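Local coordinates for Sca-family protein (Rickettsia rickettsii, PDB 4LQ8), which probably acts in cell adhesion as surface cell antigen 4 of Rickettsia, of which this chain is the N-terminal head part, at residues G33-S38 / G164-V169; S236-M241 / T260-E265. All blocks are in the same frame, centred on the assembly; numbering follows the deposited sequence. Where two conformers were deposited one is given.

Contact 1: G33-S38 / G164-V169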
loop_
_atom_site.group_PDB
_atom_site.type_symbol
_atom_site.label_atom_id
_atom_site.label_comp_id
_atom_site.label_asym_id
_atom_site.label_seq_id
_atom_site.Cartn_x
_atom_site.Cartn_y
_atom_site.Cartn_z
ATOM N N GLY A 33 7.919 8.449 6.650
ATOM C CA GLY A 33 7.284 8.982 7.854
ATOM C C GLY A 33 6.837 7.900 8.825
ATOM O O GLY A 33 6.615 6.752 8.428
ATOM N N PHE A 34 6.732 8.258 10.117
ATOM C CA PHE A 34 6.319 7.310 11.153
ATOM C C PHE A 34 5.637 8.031 12.300
ATOM O O PHE A 34 5.928 9.194 12.564
ATOM C CB PHE A 34 7.522 6.509 11.686
ATOM C CG PHE A 34 8.345 7.226 12.739
ATOM C CD1 PHE A 34 9.186 8.284 12.392
ATOM C CD2 PHE A 34 8.267 6.855 14.077
ATOM C CE1 PHE A 34 9.912 8.973 13.370
ATOM C CE2 PHE A 34 9.004 7.532 15.052
ATOM C CZ PHE A 34 9.811 8.597 14.693
ATOM N N ILE A 35 4.754 7.307 12.990
ATOM C CA ILE A 35 4.049 7.696 14.197
ATOM C C ILE A 35 4.218 6.553 15.181
ATOM O O ILE A 35 4.083 5.393 14.793
ATOM C CB ILE A 35 2.538 7.957 13.963
ATOM C CG1 ILE A 35 2.323 9.228 13.158
ATOM C CG2 ILE A 35 1.769 8.014 15.323
ATOM C CD1 ILE A 35 0.880 9.631 12.956
ATOM N N VAL A 36 4.481 6.881 16.450
ATOM C CA VAL A 36 4.528 5.910 17.535
ATOM C C VAL A 36 3.722 6.496 18.683
ATOM O O VAL A 36 3.911 7.665 19.016
ATOM C CB VAL A 36 5.953 5.533 17.991
ATOM C CG1 VAL A 36 5.910 4.424 19.040
ATOM C CG2 VAL A 36 6.810 5.109 16.824
ATOM N N THR A 37 2.800 5.711 19.260
ATOM C CA THR A 37 2.000 6.108 20.430
ATOM C C THR A 37 1.975 4.950 21.430
ATOM O O THR A 37 1.934 3.791 21.013
ATOM C CB THR A 37 0.572 6.565 20.046
ATOM O OG1 THR A 37 -0.117 5.505 19.392
ATOM C CG2 THR A 37 0.547 7.822 19.170
ATOM N N SER A 38 2.026 5.260 22.746
ATOM C CA SER A 38 1.948 4.267 23.826
ATOM C C SER A 38 1.149 4.800 25.007
ATOM O O SER A 38 -0.059 4.580 25.070
ATOM C CB SER A 38 3.331 3.806 24.273
ATOM O OG SER A 38 4.104 4.873 24.792
ATOM N N GLY A 164 2.745 13.831 18.713
ATOM C CA GLY A 164 3.205 12.491 18.358
ATOM C C GLY A 164 2.969 12.162 16.896
ATOM O O GLY A 164 3.032 10.991 16.493
ATOM N N GLY A 165 2.751 13.209 16.096
ATOM C CA GLY A 165 2.465 13.112 14.666
ATOM C C GLY A 165 3.606 12.652 13.789
ATOM O O GLY A 165 4.736 12.483 14.263
ATOM N N PHE A 166 3.308 12.435 12.487
ATOM C CA PHE A 166 4.278 11.962 11.492
ATOM C C PHE A 166 5.523 12.832 11.497
ATOM O O PHE A 166 5.448 14.073 11.499
ATOM C CB PHE A 166 3.667 11.900 10.066
ATOM C CG PHE A 166 2.707 10.760 9.782
ATOM C CD1 PHE A 166 3.175 9.455 9.618
ATOM C CD2 PHE A 166 1.345 11.004 9.585
ATOM C CE1 PHE A 166 2.291 8.408 9.338
ATOM C CE2 PHE A 166 0.456 9.953 9.302
ATOM C CZ PHE A 166 0.935 8.663 9.166
ATOM N N LYS A 167 6.659 12.162 11.569
ATOM C CA LYS A 167 7.980 12.762 11.537
ATOM C C LYS A 167 8.804 11.942 10.529
ATOM O O LYS A 167 8.492 10.764 10.320
ATOM C CB LYS A 167 8.627 12.697 12.936
ATOM C CG LYS A 167 8.177 13.814 13.851
ATOM C CD LYS A 167 9.087 13.916 15.045
ATOM C CE LYS A 167 8.876 15.227 15.775
ATOM N NZ LYS A 167 9.868 15.431 16.870
ATOM N N PRO A 168 9.855 12.521 9.899
ATOM C CA PRO A 168 10.675 11.718 8.992
ATOM C C PRO A 168 11.352 10.557 9.732
ATOM O O PRO A 168 11.783 10.715 10.882
ATOM C CB PRO A 168 11.710 12.731 8.456
ATOM C CG PRO A 168 11.093 14.102 8.721
ATOM C CD PRO A 168 10.382 13.900 10.013
ATOM N N VAL A 169 11.404 9.380 9.087
ATOM C CA VAL A 169 12.071 8.203 9.663
ATOM C C VAL A 169 13.572 8.515 9.778
ATOM O O VAL A 169 14.159 9.075 8.853
ATOM C CB VAL A 169 11.790 6.905 8.842
ATOM C CG1 VAL A 169 12.634 5.734 9.336
ATOM C CG2 VAL A 169 10.308 6.543 8.892
HETATM O O HOH W 1 5.388 9.726 16.873
#
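Ile-35 turns CG1 away from its carbonyl carbon, to lie beside the backbone N (chi1 -70°), and CD1 continues the chain in extended form. This carries CD1 over the middle of the Phe-166 ring. Ile-35 CD1 lies 3.6 Å from the centroid of the Phe-166 ring and only 10° off the ring normal, a CH-pi contact over the face. CG1 of Ile-35 sits above the same face nearer one edge, 3.6 Å from CD1 of Phe-166. The other branch of Ile-35, CG2, heads elsewhere and meets Gly-164 O at 3.4 Å.

The backbones pair as a short antiparallel bridge. Phe-34 and Lys-167 form a hydrogen-bonded pair: Phe-34 N donates to Lys-167 O (3.1 Å), and Lys-167 N donates back to Phe-34 O. Next to it Gly-33 and Pro-168 form a non-hydrogen-bonded pair. CA-H...O contacts flank the bonds, from Gly-33 CA to Lys-167 O and from Phe-166 CA to Phe-34 O. The Phe-34 ring has Pro-168 O at its edge, 3.6 Å from CE1 of Phe-34. CB of Phe-34 touches CG2 of Val-169.

Backbone pairing across the contact stops at Phe-34. Ile-35 meets 164-169 through its side chain, and further on a water takes over. It accepts from Val-36 N at 3.0 Å and donates to Gly-164 O at 2.7 Å. Gly-164 has a positive phi of 68°, which favours glycine in the loop ahead of strand 167-168.

The bridge adds the two-residue strand 167-168 to strand 33-37 of a mixed sheet. Strand 33-37 lies between strand 167-168 and strand 236-245, to which Gly-33, Ile-35 and Thr-37 are bonded through their backbones. Helix 64-90 packs on the Ile-35 and Phe-166 pair through Ile-65. His-153 from helix 135-155 meets the Phe-166 ring edge-to-face.

Contact 2: S236-M241 / T260-E265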
loop_
_atom_site.group_PDB
_atom_site.type_symbol
_atom_site.label_atom_id
_atom_site.label_comp_id
_atom_site.label_asym_id
_atom_site.label_seq_id
_atom_site.Cartn_x
_atom_site.Cartn_y
_atom_site.Cartn_z
ATOM N N SER A 236 1.328 1.482 19.548
ATOM C CA SER A 236 0.863 1.566 18.167
ATOM C C SER A 236 1.970 2.174 17.331
ATOM O O SER A 236 2.826 2.898 17.853
ATOM C CB SER A 236 -0.383 2.442 18.073
ATOM O OG SER A 236 -1.406 1.941 18.913
ATOM N N MET A 237 1.943 1.900 16.030
ATOM C CA MET A 237 2.959 2.366 15.104
ATOM C C MET A 237 2.369 2.475 13.707
ATOM O O MET A 237 1.695 1.557 13.254
ATOM C CB MET A 237 4.136 1.369 15.163
ATOM C CG MET A 237 5.218 1.561 14.132
ATOM S SD MET A 237 6.521 0.302 14.308
ATOM C CE MET A 237 5.710 -1.129 13.694
ATOM N N HIS A 238 2.616 3.596 13.027
ATOM C CA HIS A 238 2.166 3.775 11.643
ATOM C C HIS A 238 3.370 4.154 10.810
ATOM O O HIS A 238 4.156 5.004 11.208
ATOM C CB HIS A 238 1.048 4.819 11.520
ATOM C CG HIS A 238 -0.148 4.479 12.349
ATOM N ND1 HIS A 238 -1.172 3.692 11.849
ATOM C CD2 HIS A 238 -0.435 4.815 13.626
ATOM C CE1 HIS A 238 -2.040 3.582 12.835
ATOM N NE2 HIS A 238 -1.634 4.240 13.923
ATOM N N LEU A 239 3.537 3.471 9.682
ATOM C CA LEU A 239 4.679 3.650 8.807
ATOM C C LEU A 239 4.254 4.066 7.444
ATOM O O LEU A 239 3.291 3.522 6.908
ATOM C CB LEU A 239 5.464 2.334 8.694
ATOM C CG LEU A 239 5.921 1.670 10.015
ATOM C CD1 LEU A 239 6.545 0.315 9.717
ATOM C CD2 LEU A 239 6.902 2.585 10.787
ATOM N N SER A 240 4.967 5.046 6.859
ATOM C CA SER A 240 4.720 5.547 5.499
ATOM C C SER A 240 6.044 5.548 4.772
ATOM O O SER A 240 6.875 6.400 5.041
ATOM C CB SER A 240 4.123 6.954 5.524
ATOM O OG SER A 240 2.796 6.960 6.023
ATOM N N MET A 241 6.255 4.572 3.884
ATOM C CA MET A 241 7.492 4.407 3.129
ATOM C C MET A 241 7.292 4.843 1.692
ATOM O O MET A 241 6.460 4.290 0.973
ATOM C CB MET A 241 8.018 2.949 3.251
ATOM C CG MET A 241 8.226 2.494 4.716
ATOM S SD MET A 241 9.456 3.474 5.647
ATOM C CE MET A 241 9.428 2.629 7.210
ATOM N N THR A 260 2.009 2.004 3.069
ATOM C CA THR A 260 1.778 2.296 4.479
ATOM C C THR A 260 1.440 1.025 5.228
ATOM O O THR A 260 0.927 0.094 4.627
ATOM C CB THR A 260 0.745 3.443 4.695
ATOM O OG1 THR A 260 -0.571 2.951 4.459
ATOM C CG2 THR A 260 1.035 4.709 3.830
ATOM N N ALA A 261 1.744 0.990 6.541
ATOM C CA ALA A 261 1.481 -0.140 7.416
ATOM C C ALA A 261 1.019 0.415 8.762
ATOM O O ALA A 261 1.615 1.362 9.295
ATOM C CB ALA A 261 2.738 -1.007 7.559
ATOM N N HIS A 262 -0.092 -0.137 9.269
ATOM C CA HIS A 262 -0.807 0.348 10.449
ATOM C C HIS A 262 -0.919 -0.689 11.525
ATOM O O HIS A 262 -1.578 -1.706 11.355
ATOM C CB HIS A 262 -2.180 0.890 9.988
ATOM C CG HIS A 262 -2.012 1.835 8.845
ATOM N ND1 HIS A 262 -1.559 3.136 9.045
ATOM C CD2 HIS A 262 -2.097 1.600 7.511
ATOM C CE1 HIS A 262 -1.433 3.662 7.838
ATOM N NE2 HIS A 262 -1.750 2.771 6.885
ATOM N N TYR A 263 -0.211 -0.457 12.622
ATOM C CA TYR A 263 -0.134 -1.366 13.760
ATOM C C TYR A 263 -0.770 -0.689 14.954
ATOM O O TYR A 263 -0.339 0.390 15.352
ATOM C CB TYR A 263 1.335 -1.711 14.098
ATOM C CG TYR A 263 2.136 -2.333 12.971
ATOM C CD1 TYR A 263 2.705 -1.544 11.970
ATOM C CD2 TYR A 263 2.395 -3.703 12.947
ATOM C CE1 TYR A 263 3.517 -2.104 10.983
ATOM C CE2 TYR A 263 3.191 -4.272 11.960
ATOM C CZ TYR A 263 3.744 -3.472 10.973
ATOM O OH TYR A 263 4.510 -4.042 9.993
ATOM N N GLU A 264 -1.804 -1.301 15.510
ATOM C CA GLU A 264 -2.485 -0.726 16.668
ATOM C C GLU A 264 -2.300 -1.625 17.856
ATOM O O GLU A 264 -2.262 -2.843 17.699
ATOM C CB GLU A 264 -3.971 -0.569 16.403
ATOM C CG GLU A 264 -4.318 0.398 15.293
ATOM C CD GLU A 264 -5.805 0.458 15.030
ATOM O OE1 GLU A 264 -6.581 -0.155 15.796
ATOM O OE2 GLU A 264 -6.199 1.111 14.042
ATOM N N GLU A 265 -2.235 -1.025 19.050
ATOM C CA GLU A 265 -2.098 -1.738 20.320
ATOM C C GLU A 265 -3.182 -2.809 20.432
ATOM O O GLU A 265 -4.370 -2.488 20.410
ATOM C CB GLU A 265 -2.167 -0.740 21.493
ATOM C CG GLU A 265 -1.648 -1.314 22.800
ATOM C CD GLU A 265 -1.467 -0.349 23.956
ATOM O OE1 GLU A 265 -0.950 0.769 23.734
ATOM O OE2 GLU A 265 -1.789 -0.741 25.102
#
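Met-237 and Tyr-263 share the shortest backbone bonds of this contact. Met-237 N reaches Tyr-263 O at 2.8 Å, and Tyr-263 N returns the bond to Met-237 O. Leu-239 and Ala-261 form a second hydrogen-bonded pair. Strands 236-245 and 258-265 are consecutive in the chain and pair antiparallel, as in a beta hairpin with a long connection, inside the mixed sheet.

On the side of Met-237, Leu-239 and Tyr-263 the packing is apolar. Met-237 is extended to SD and then bends at chi3 (73°). The bend lays Met-237 CE over one face of the Tyr-263 ring, 3.7 Å from its centroid, a CH-pi contact, while SD approaches obliquely as a Met-aromatic contact. Leu-239 CD1 reaches CE1 of the same ring at 4.1 Å. The Tyr-263 OH bonds to Pro-227 O. Leu-193 and Cys-194 of strand 192-201 touch Met-237.

The other side carries two histidines. Their rings meet rim to rim with planes at 46°, and His-238 ND1 is hydrogen-bonded to His-262 ND1 at 2.9 Å. His-262 NE2 is bonded to Thr-260 OG1 (2.7 Å), whose second partner is Ser-277 OG. His-238 NE2 is bonded to Asp-63. At the strand end Glu-265 N donates to Ser-236 OG at 3.1 Å.

Both histidine rings are held at both nitrogens, in a polar chain that runs from Asp-63 through the buried His-238, His-262 and Thr-260 to Ser-277. The bond between the two ND1 atoms needs one proton and one lone pair. At least one ring is probably neutral, and the nearby acid would favour keeping a proton on His-238 NE2.

How the contacts relate
From the N terminus, strand 33-37 comes first. Contact 1 brings it back to residues 164-169 and closes a loop of 125 residues. That loop is largely helical, includes helices 64-90 and 135-155, and has an unmodelled piece at 39-53. Contact 2 follows later in the chain and closes a much shorter loop, 18 residues between segments 236-241 and 260-265. The two loops lie in series and neither encloses nor crosses the other. The centres of contacts 1 and 2 are about 9 Å apart, and strand 33-37 pairs directly with strand 236-245. Together they tie the N-terminal segment and the end of the helical region to one mixed sheet.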